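Local coordinates for protein peroxinectin A (Dictyostelium discoideum, PDB 6ERC) that uses hydrogen peroxide to oxidise phenolic donors, and also iodide and thiocyanate, as a secreted haem peroxidase of the social amoeba, at residues A[66-69]-A[70-74]; A[448-452]-A[453-457]; A[259-262]-A[263-267]. One frame throughout, in Å; residues are numbered along the deposited sequence.

Interaction 1 (A[66-69]-A[70-74]). With HEM (protoporphyrin IX containing Fe), chain F.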
loop_
_atom_site.group_PDB
_atom_site.type_symbol
_atom_site.label_atom_id
_atom_site.label_comp_id
_atom_site.label_asym_id
_atom_site.label_seq_id
_atom_site.Cartn_x
_atom_site.Cartn_y
_atom_site.Cartn_z
ATOM N N GLU A 66 -11.652 0.982 -16.468
ATOM C CA GLU A 66 -12.618 0.208 -15.703
ATOM C C GLU A 66 -13.593 1.091 -14.933
ATOM O O GLU A 66 -14.516 0.567 -14.303
ATOM C CB GLU A 66 -11.886 -0.727 -14.734
ATOM C CG GLU A 66 -11.112 -1.855 -15.407
ATOM C CD GLU A 66 -9.873 -1.373 -16.147
ATOM O OE1 GLU A 66 -9.316 -0.320 -15.768
ATOM O OE2 GLU A 66 -9.458 -2.051 -17.112
ATOM N N HIS A 67 -13.407 2.411 -14.970
ATOM C CA HIS A 67 -14.310 3.360 -14.315
ATOM C C HIS A 67 -14.273 3.196 -12.796
ATOM O O HIS A 67 -15.305 3.131 -12.126
ATOM C CB HIS A 67 -15.735 3.214 -14.849
ATOM C CG HIS A 67 -15.833 3.335 -16.336
ATOM N ND1 HIS A 67 -15.689 4.535 -16.996
ATOM C CD2 HIS A 67 -16.060 2.403 -17.293
ATOM C CE1 HIS A 67 -15.823 4.339 -18.295
ATOM N NE2 HIS A 67 -16.049 3.055 -18.502
ATOM N N LEU A 68 -13.063 3.139 -12.254
ATOM C CA LEU A 68 -12.860 3.019 -10.820
ATOM C C LEU A 68 -12.700 4.397 -10.189
ATOM O O LEU A 68 -12.434 5.393 -10.866
ATOM C CB LEU A 68 -11.636 2.152 -10.524
ATOM C CG LEU A 68 -11.868 0.638 -10.505
ATOM C CD1 LEU A 68 -12.866 0.197 -11.566
ATOM C CD2 LEU A 68 -10.546 -0.089 -10.689
ATOM N N THR A 69 -12.867 4.440 -8.874
ATOM C CA THR A 69 -12.895 5.688 -8.129
ATOM C C THR A 69 -11.586 5.902 -7.379
ATOM O O THR A 69 -10.807 4.973 -7.158
ATOM C CB THR A 69 -14.062 5.696 -7.138
ATOM O OG1 THR A 69 -13.898 4.628 -6.197
ATOM C CG2 THR A 69 -15.385 5.519 -7.860
ATOM N N ASP A 70 -11.358 7.155 -6.980
ATOM C CA ASP A 70 -10.220 7.457 -6.121
ATOM C C ASP A 70 -10.284 6.662 -4.826
ATOM O O ASP A 70 -9.244 6.267 -4.286
ATOM C CB ASP A 70 -10.168 8.955 -5.818
ATOM C CG ASP A 70 -9.878 9.796 -7.050
ATOM O OD1 ASP A 70 -9.111 9.336 -7.927
ATOM O OD2 ASP A 70 -10.415 10.922 -7.139
ATOM N N MET A 71 -11.495 6.416 -4.314
ATOM C CA MET A 71 -11.642 5.630 -3.094
ATOM C C MET A 71 -11.081 4.225 -3.261
ATOM O O MET A 71 -10.617 3.623 -2.287
ATOM C CB MET A 71 -13.118 5.571 -2.690
ATOM C CG MET A 71 -13.397 4.760 -1.433
ATOM S SD MET A 71 -12.552 5.394 0.031
ATOM C CE MET A 71 -13.632 6.748 0.482
ATOM N N PHE A 72 -11.115 3.684 -4.483
ATOM C CA PHE A 72 -10.600 2.338 -4.719
ATOM C C PHE A 72 -9.104 2.261 -4.439
ATOM O O PHE A 72 -8.630 1.316 -3.798
ATOM C CB PHE A 72 -10.903 1.902 -6.154
ATOM C CG PHE A 72 -10.219 0.625 -6.556
ATOM C CD1 PHE A 72 -10.698 -0.599 -6.125
ATOM C CD2 PHE A 72 -9.100 0.650 -7.372
ATOM C CE1 PHE A 72 -10.072 -1.775 -6.494
ATOM C CE2 PHE A 72 -8.469 -0.522 -7.745
ATOM C CZ PHE A 72 -8.956 -1.735 -7.306
ATOM N N ASN A 73 -8.335 3.239 -4.923
ATOM C CA ASN A 73 -6.900 3.207 -4.675
ATOM C C ASN A 73 -6.552 3.717 -3.284
ATOM O O ASN A 73 -5.480 3.383 -2.767
ATOM C CB ASN A 73 -6.145 3.999 -5.756
ATOM C CG ASN A 73 -6.173 5.497 -5.537
ATOM O OD1 ASN A 73 -5.582 6.015 -4.587
ATOM N ND2 ASN A 73 -6.823 6.210 -6.450
ATOM N N MET A 74 -7.437 4.494 -2.659
ATOM C CA MET A 74 -7.242 4.839 -1.254
ATOM C C MET A 74 -7.319 3.598 -0.373
ATOM O O MET A 74 -6.571 3.474 0.603
ATOM C CB MET A 74 -8.275 5.877 -0.819
ATOM C CG MET A 74 -8.022 7.264 -1.384
ATOM S SD MET A 74 -6.457 7.974 -0.822
ATOM C CE MET A 74 -6.488 9.550 -1.666
HETATM C CHA HEM F . 5.296 2.216 -1.590
HETATM C CHB HEM F . 3.724 6.772 -1.965
HETATM C CHC HEM F . -0.588 5.135 -3.510
HETATM C CHD HEM F . 1.083 0.592 -3.359
HETATM C C1A HEM F . 5.261 3.588 -1.619
HETATM C C2A HEM F . 6.382 4.466 -1.393
HETATM C C3A HEM F . 5.957 5.728 -1.497
HETATM C C4A HEM F . 4.542 5.686 -1.790
HETATM C CMA HEM F . 6.799 7.012 -1.330
HETATM C CAA HEM F . 7.813 3.986 -1.100
HETATM C CBA HEM F . 8.659 4.362 -2.308
HETATM C CGA HEM F . 9.873 3.474 -2.380
HETATM O O1A HEM F . 9.713 2.238 -2.556
HETATM O O2A HEM F . 11.008 4.004 -2.275
HETATM C C1B HEM F . 2.420 6.714 -2.394
HETATM C C2B HEM F . 1.560 7.856 -2.578
HETATM C C3B HEM F . 0.364 7.412 -3.000
HETATM C C4B HEM F . 0.436 5.967 -3.100
HETATM C CMB HEM F . 2.026 9.300 -2.300
HETATM C CAB HEM F . -0.914 8.207 -3.355
HETATM C CBB HEM F . -0.971 9.542 -3.349
HETATM C C1C HEM F . -0.519 3.763 -3.616
HETATM C C2C HEM F . -1.580 2.877 -4.062
HETATM C C3C HEM F . -1.111 1.611 -4.016
HETATM C C4C HEM F . 0.254 1.677 -3.542
HETATM C CMC HEM F . -2.961 3.414 -4.496
HETATM C CAC HEM F . -1.748 0.240 -4.362
HETATM C CBC HEM F . -2.996 0.042 -4.793
HETATM C C1D HEM F . 2.349 0.634 -2.827
HETATM C C2D HEM F . 3.163 -0.510 -2.487
HETATM C C3D HEM F . 4.325 -0.053 -2.010
HETATM C C4D HEM F . 4.283 1.388 -2.013
HETATM C CMD HEM F . 2.743 -1.980 -2.685
HETATM C CAD HEM F . 5.520 -0.873 -1.492
HETATM C CBD HEM F . 5.140 -1.289 -0.075
HETATM C CGD HEM F . 6.354 -1.344 0.822
HETATM O O1D HEM F . 6.738 -0.278 1.369
HETATM O O2D HEM F . 6.940 -2.441 1.004
HETATM N NA HEM F . 4.150 4.367 -1.858
HETATM N NB HEM F . 1.707 5.577 -2.720
HETATM N NC HEM F . 0.583 2.994 -3.307
HETATM N ND HEM F . 3.064 1.775 -2.523
HETATM FE FE HEM F . 2.374 3.647 -2.568
#
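Phe-72 has its CG anti to the backbone N (chi1 171°), and this torsion carries the ring back over the residues before the helix, where Leu-68 meets it. Leu-68 in turn keeps CG beside its own N (chi1 -84° with chi2 37°), which brings CD2 over one face of the ring, offset toward the rim. The evidence for a CH-pi contact is a distance of 3.9 Å from Leu-68 CD2 to the ring centroid; the nearest ring atom, Phe-72 CE2, lies 3.6 Å from that methyl carbon. Between these two residues Thr-69 holds the N-cap position. Its carbonyl O accepts from Phe-72 N at 3.0 Å, with the donor well above the carbonyl plane, and Thr-69 OG1 takes a weak capping bond of 3.4 Å from Phe-72 N. The same hydroxyl is hydrogen-bonded to the backbone O of Val-508, tying the helix start to the C-terminal part of the chain. With an alanine at Phe-72, the Leu-68 methyl would probably lose its ring face and Tyr-270 its stacking partner. One residue on, Asn-73 reaches the haem: its backbone O lies 3.1 Å from HEM CMC, and its side-chain ND2 is hydrogen-bonded to Glu-353 OE1. The turn thus places Asn-73 at the haem pocket, with Met-71 and Met-74 packed on Leu-348 of helix 342-350 and Phe-72 lying against helices 304-307 and 247-275.

Interaction 2 (A[448-452]-A[453-457])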
loop_
_atom_site.group_PDB
_atom_site.type_symbol
_atom_site.label_atom_id
_atom_site.label_comp_id
_atom_site.label_asym_id
_atom_site.label_seq_id
_atom_site.Cartn_x
_atom_site.Cartn_y
_atom_site.Cartn_z
ATOM N N SER A 448 -10.575 -7.518 -15.064
ATOM C CA SER A 448 -9.575 -7.057 -14.115
ATOM C C SER A 448 -9.082 -5.673 -14.508
ATOM O O SER A 448 -9.348 -5.177 -15.607
ATOM C CB SER A 448 -8.389 -8.024 -14.047
ATOM O OG SER A 448 -8.833 -9.353 -13.853
ATOM N N CYS A 449 -8.350 -5.053 -13.584
ATOM C CA CYS A 449 -7.685 -3.781 -13.832
ATOM C C CYS A 449 -6.167 -3.926 -13.875
ATOM O O CYS A 449 -5.454 -2.919 -13.806
ATOM C CB CYS A 449 -8.092 -2.758 -12.768
ATOM S SG CYS A 449 -7.549 -3.147 -11.091
ATOM N N VAL A 450 -5.658 -5.156 -13.984
ATOM C CA VAL A 450 -4.226 -5.414 -14.056
ATOM C C VAL A 450 -3.965 -6.457 -15.132
ATOM O O VAL A 450 -4.854 -7.211 -15.533
ATOM C CB VAL A 450 -3.639 -5.897 -12.712
ATOM C CG1 VAL A 450 -3.702 -4.787 -11.671
ATOM C CG2 VAL A 450 -4.372 -7.146 -12.227
ATOM N N GLY A 451 -2.720 -6.497 -15.589
ATOM C CA GLY A 451 -2.326 -7.461 -16.590
ATOM C C GLY A 451 -2.198 -8.860 -16.020
ATOM O O GLY A 451 -2.325 -9.101 -14.819
ATOM N N GLN A 452 -1.933 -9.805 -16.922
ATOM C CA GLN A 452 -1.817 -11.205 -16.528
ATOM C C GLN A 452 -0.745 -11.391 -15.462
ATOM O O GLN A 452 -0.962 -12.084 -14.462
ATOM C CB GLN A 452 -1.507 -12.060 -17.755
ATOM C CG GLN A 452 -1.472 -13.551 -17.484
ATOM C CD GLN A 452 -0.893 -14.332 -18.643
ATOM O OE1 GLN A 452 0.113 -13.934 -19.234
ATOM N NE2 GLN A 452 -1.528 -15.448 -18.980
ATOM N N THR A 453 0.424 -10.782 -15.660
ATOM C CA THR A 453 1.531 -10.993 -14.734
ATOM C C THR A 453 1.183 -10.476 -13.342
ATOM O O THR A 453 1.236 -11.221 -12.356
ATOM C CB THR A 453 2.792 -10.314 -15.267
ATOM O OG1 THR A 453 3.079 -10.814 -16.577
ATOM C CG2 THR A 453 3.977 -10.593 -14.355
ATOM N N PHE A 454 0.834 -9.193 -13.240
ATOM C CA PHE A 454 0.460 -8.633 -11.946
ATOM C C PHE A 454 -0.738 -9.369 -11.355
ATOM O O PHE A 454 -0.808 -9.585 -10.140
ATOM C CB PHE A 454 0.162 -7.139 -12.092
ATOM C CG PHE A 454 1.390 -6.271 -12.234
ATOM C CD1 PHE A 454 2.656 -6.827 -12.335
ATOM C CD2 PHE A 454 1.270 -4.892 -12.251
ATOM C CE1 PHE A 454 3.773 -6.020 -12.454
ATOM C CE2 PHE A 454 2.384 -4.084 -12.372
ATOM C CZ PHE A 454 3.637 -4.649 -12.473
ATOM N N TYR A 455 -1.689 -9.768 -12.201
ATOM C CA TYR A 455 -2.834 -10.542 -11.734
ATOM C C TYR A 455 -2.382 -11.787 -10.979
ATOM O O TYR A 455 -2.874 -12.082 -9.884
ATOM C CB TYR A 455 -3.708 -10.924 -12.928
ATOM C CG TYR A 455 -4.963 -11.694 -12.594
ATOM C CD1 TYR A 455 -4.918 -13.057 -12.334
ATOM C CD2 TYR A 455 -6.197 -11.064 -12.571
ATOM C CE1 TYR A 455 -6.065 -13.764 -12.042
ATOM C CE2 TYR A 455 -7.349 -11.763 -12.280
ATOM C CZ TYR A 455 -7.279 -13.113 -12.017
ATOM O OH TYR A 455 -8.428 -13.814 -11.729
ATOM N N LEU A 456 -1.435 -12.530 -11.556
ATOM C CA LEU A 456 -1.004 -13.785 -10.951
ATOM C C LEU A 456 -0.307 -13.548 -9.617
ATOM O O LEU A 456 -0.527 -14.293 -8.656
ATOM C CB LEU A 456 -0.089 -14.537 -11.916
ATOM C CG LEU A 456 0.151 -16.023 -11.635
ATOM C CD1 LEU A 456 0.461 -16.753 -12.932
ATOM C CD2 LEU A 456 1.276 -16.232 -10.632
ATOM N N ILE A 457 0.536 -12.516 -9.535
ATOM C CA ILE A 457 1.261 -12.252 -8.296
ATOM C C ILE A 457 0.300 -11.812 -7.199
ATOM O O ILE A 457 0.425 -12.228 -6.039
ATOM C CB ILE A 457 2.364 -11.205 -8.542
ATOM C CG1 ILE A 457 3.361 -11.715 -9.587
ATOM C CG2 ILE A 457 3.098 -10.876 -7.243
ATOM C CD1 ILE A 457 4.240 -10.637 -10.178
#
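Ser-448 meets Tyr-455 at the edge of its ring, where Ser-448 OG lies near the ring plane, 3.2 Å from Tyr-455 CE2; the same OG makes a weak hydrogen bond to Leu-275 O, at the end of helix 247-275. The tyrosine is brought alongside by its first torsion, which sets CG anti to the backbone N (chi1 -178°) and directs the side chain back toward the loop. Val-450 comes next and divides its contacts between two helix residues. Its CB is 4.0 Å from Phe-454 CB, while its CG2 branch sits 3.9 Å from Tyr-455 CB, also near the plane of the tyrosine ring, so the valine touches the CB of both aromatic residues. Gly-451 is the N-cap, and its contribution is made by the backbone: Gly-451 O accepts from Tyr-455 N at 2.8 Å. Gln-452 supplies the next bond, its O receiving Leu-456 N at 3.0 Å. The two successive i to i+4 bonds, with N-H...O angles of 153° and 152°, show that regular alpha-helical bonding is established straight after the cap. The Gln-452 chain is extended beyond CG, and its OE1 is hydrogen-bonded to Arg-399 NH2. On the following residue, Thr-453 OG1 bonds to Glu-442 OE2, which links the helix start to the loop after helix 435-441. Helix 452-467 therefore begins against several neighbours: Phe-454 and Ile-457 pack on helix 294-300, Thr-453 and Ile-457 touch helix 395-401, and Tyr-455 lies on Leu-275.

Interaction 3 (A[259-262]-A[263-267])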
loop_
_atom_site.group_PDB
_atom_site.type_symbol
_atom_site.label_atom_id
_atom_site.label_comp_id
_atom_site.label_asym_id
_atom_site.label_seq_id
_atom_site.Cartn_x
_atom_site.Cartn_y
_atom_site.Cartn_z
ATOM N N ILE A 259 -10.816 -5.547 12.557
ATOM C CA ILE A 259 -9.986 -6.416 11.729
ATOM C C ILE A 259 -10.856 -7.194 10.753
ATOM O O ILE A 259 -10.559 -7.274 9.555
ATOM C CB ILE A 259 -9.144 -7.349 12.617
ATOM C CG1 ILE A 259 -8.083 -6.531 13.353
ATOM C CG2 ILE A 259 -8.494 -8.454 11.794
ATOM C CD1 ILE A 259 -7.376 -7.282 14.441
ATOM N N GLU A 260 -11.949 -7.779 11.250
ATOM C CA GLU A 260 -12.887 -8.466 10.369
ATOM C C GLU A 260 -13.466 -7.515 9.331
ATOM O O GLU A 260 -13.653 -7.891 8.168
ATOM C CB GLU A 260 -14.009 -9.104 11.188
ATOM C CG GLU A 260 -15.180 -9.597 10.340
ATOM C CD GLU A 260 -16.205 -10.377 11.138
ATOM O OE1 GLU A 260 -15.887 -10.804 12.269
ATOM O OE2 GLU A 260 -17.331 -10.560 10.631
ATOM N N GLN A 261 -13.773 -6.281 9.734
ATOM C CA GLN A 261 -14.321 -5.316 8.787
ATOM C C GLN A 261 -13.314 -4.999 7.688
ATOM O O GLN A 261 -13.678 -4.917 6.509
ATOM C CB GLN A 261 -14.739 -4.043 9.521
ATOM C CG GLN A 261 -15.421 -3.009 8.639
ATOM C CD GLN A 261 -16.701 -3.526 8.010
ATOM O OE1 GLN A 261 -17.781 -3.416 8.593
ATOM N NE2 GLN A 261 -16.588 -4.090 6.815
ATOM N N ILE A 262 -12.043 -4.821 8.053
ATOM C CA ILE A 262 -11.011 -4.575 7.048
ATOM C C ILE A 262 -10.894 -5.774 6.115
ATOM O O ILE A 262 -10.878 -5.630 4.886
ATOM C CB ILE A 262 -9.666 -4.252 7.725
ATOM C CG1 ILE A 262 -9.766 -2.946 8.521
ATOM C CG2 ILE A 262 -8.551 -4.145 6.683
ATOM C CD1 ILE A 262 -8.609 -2.710 9.473
ATOM N N GLN A 263 -10.816 -6.976 6.685
ATOM C CA GLN A 263 -10.651 -8.171 5.868
ATOM C C GLN A 263 -11.815 -8.352 4.900
ATOM O O GLN A 263 -11.605 -8.650 3.719
ATOM C CB GLN A 263 -10.503 -9.396 6.770
ATOM C CG GLN A 263 -9.191 -9.439 7.530
ATOM C CD GLN A 263 -9.046 -10.686 8.373
ATOM O OE1 GLN A 263 -9.997 -11.450 8.551
ATOM N NE2 GLN A 263 -7.846 -10.908 8.889
ATOM N N LYS A 264 -13.052 -8.167 5.377
ATOM C CA LYS A 264 -14.215 -8.454 4.540
ATOM C C LYS A 264 -14.285 -7.516 3.341
ATOM O O LYS A 264 -14.580 -7.949 2.221
ATOM C CB LYS A 264 -15.499 -8.356 5.364
ATOM C CG LYS A 264 -16.718 -8.947 4.661
ATOM C CD LYS A 264 -18.001 -8.656 5.422
ATOM C CE LYS A 264 -19.208 -9.308 4.764
ATOM N NZ LYS A 264 -20.477 -8.923 5.453
ATOM N N ILE A 265 -14.033 -6.223 3.559
ATOM C CA ILE A 265 -14.037 -5.272 2.450
ATOM C C ILE A 265 -12.980 -5.654 1.421
ATOM O O ILE A 265 -13.186 -5.505 0.211
ATOM C CB ILE A 265 -13.826 -3.839 2.977
ATOM C CG1 ILE A 265 -15.074 -3.368 3.730
ATOM C CG2 ILE A 265 -13.502 -2.877 1.830
ATOM C CD1 ILE A 265 -14.877 -2.097 4.514
ATOM N N THR A 266 -11.835 -6.154 1.883
ATOM C CA THR A 266 -10.766 -6.521 0.963
ATOM C C THR A 266 -11.192 -7.673 0.058
ATOM O O THR A 266 -11.043 -7.599 -1.167
ATOM C CB THR A 266 -9.506 -6.885 1.749
ATOM O OG1 THR A 266 -9.082 -5.754 2.522
ATOM C CG2 THR A 266 -8.378 -7.303 0.811
ATOM N N TYR A 267 -11.730 -8.744 0.641
ATOM C CA TYR A 267 -11.980 -9.970 -0.106
ATOM C C TYR A 267 -13.387 -10.068 -0.682
ATOM O O TYR A 267 -13.627 -10.937 -1.527
ATOM C CB TYR A 267 -11.719 -11.187 0.782
ATOM C CG TYR A 267 -10.250 -11.474 0.989
ATOM C CD1 TYR A 267 -9.445 -10.595 1.702
ATOM C CD2 TYR A 267 -9.668 -12.624 0.476
ATOM C CE1 TYR A 267 -8.103 -10.852 1.892
ATOM C CE2 TYR A 267 -8.327 -12.889 0.665
ATOM C CZ TYR A 267 -7.551 -12.001 1.375
ATOM O OH TYR A 267 -6.214 -12.260 1.569
#
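Ile-262 O is gripped twice by Thr-266, by its backbone N at 3.2 Å and by its OG1 at 3.0 Å. The two donors reach this oxygen from opposite faces of the carbonyl plane, OG1 standing 36° out of it. Thr-266 can make the second bond because OG1 lies beside its own N (chi1 -61°), which turns the hydroxyl back along the helix; a weak hydrogen bond joins the same OG1 to Trp-75 NE1 of helix 70-80. Three further i to i+4 bonds precede this one, among them Gln-263 N to Ile-259 O at 2.9 Å, evidence of an unbroken alpha-helix. Side chains pair at the same spacing. Ile-259 and Gln-263 lie side by side and point the same way, Ile-259 CG2 being 3.9 Å from Gln-263 NE2, which is hydrogen-bonded to Ile-150 O. Gln-261 bends at chi2 (61°), so that its amide crosses Ile-265: Gln-261 NE2 lies 3.5 Å from both CG1 and CD1 of Ile-265, and is hydrogen-bonded to Thr-488 O. Most of this part of helix 247-275 is buried: Ile-262, Ile-265 and Thr-266 face helix 70-80 through Trp-75 and Leu-79, while Gln-261 and Ile-265 touch helix 490-497.

In the fold
All three contacts are largely buried and local in sequence, but their chemistry follows their place in the helix. Interactions 1 and 2 are helix starts, in which an N-cap residue and loop side chains fold back on the first turn; interaction 3 is mid-helix, where regular backbone bonds and paired side chains dominate. Interaction 1 has a CH-pi contact and reaches the haem directly; interaction 2 meets its tyrosine at the ring edge. Every touching residue of interaction 1 is buried, while interactions 2 and 3 each keep some partly exposed. The first two touch, Cys-449 packing against Glu-66, Leu-68 and Phe-72. Interaction 3 lies about 17 Å from interaction 1, centre to centre, yet its helix, 247-275, borders both helix starts.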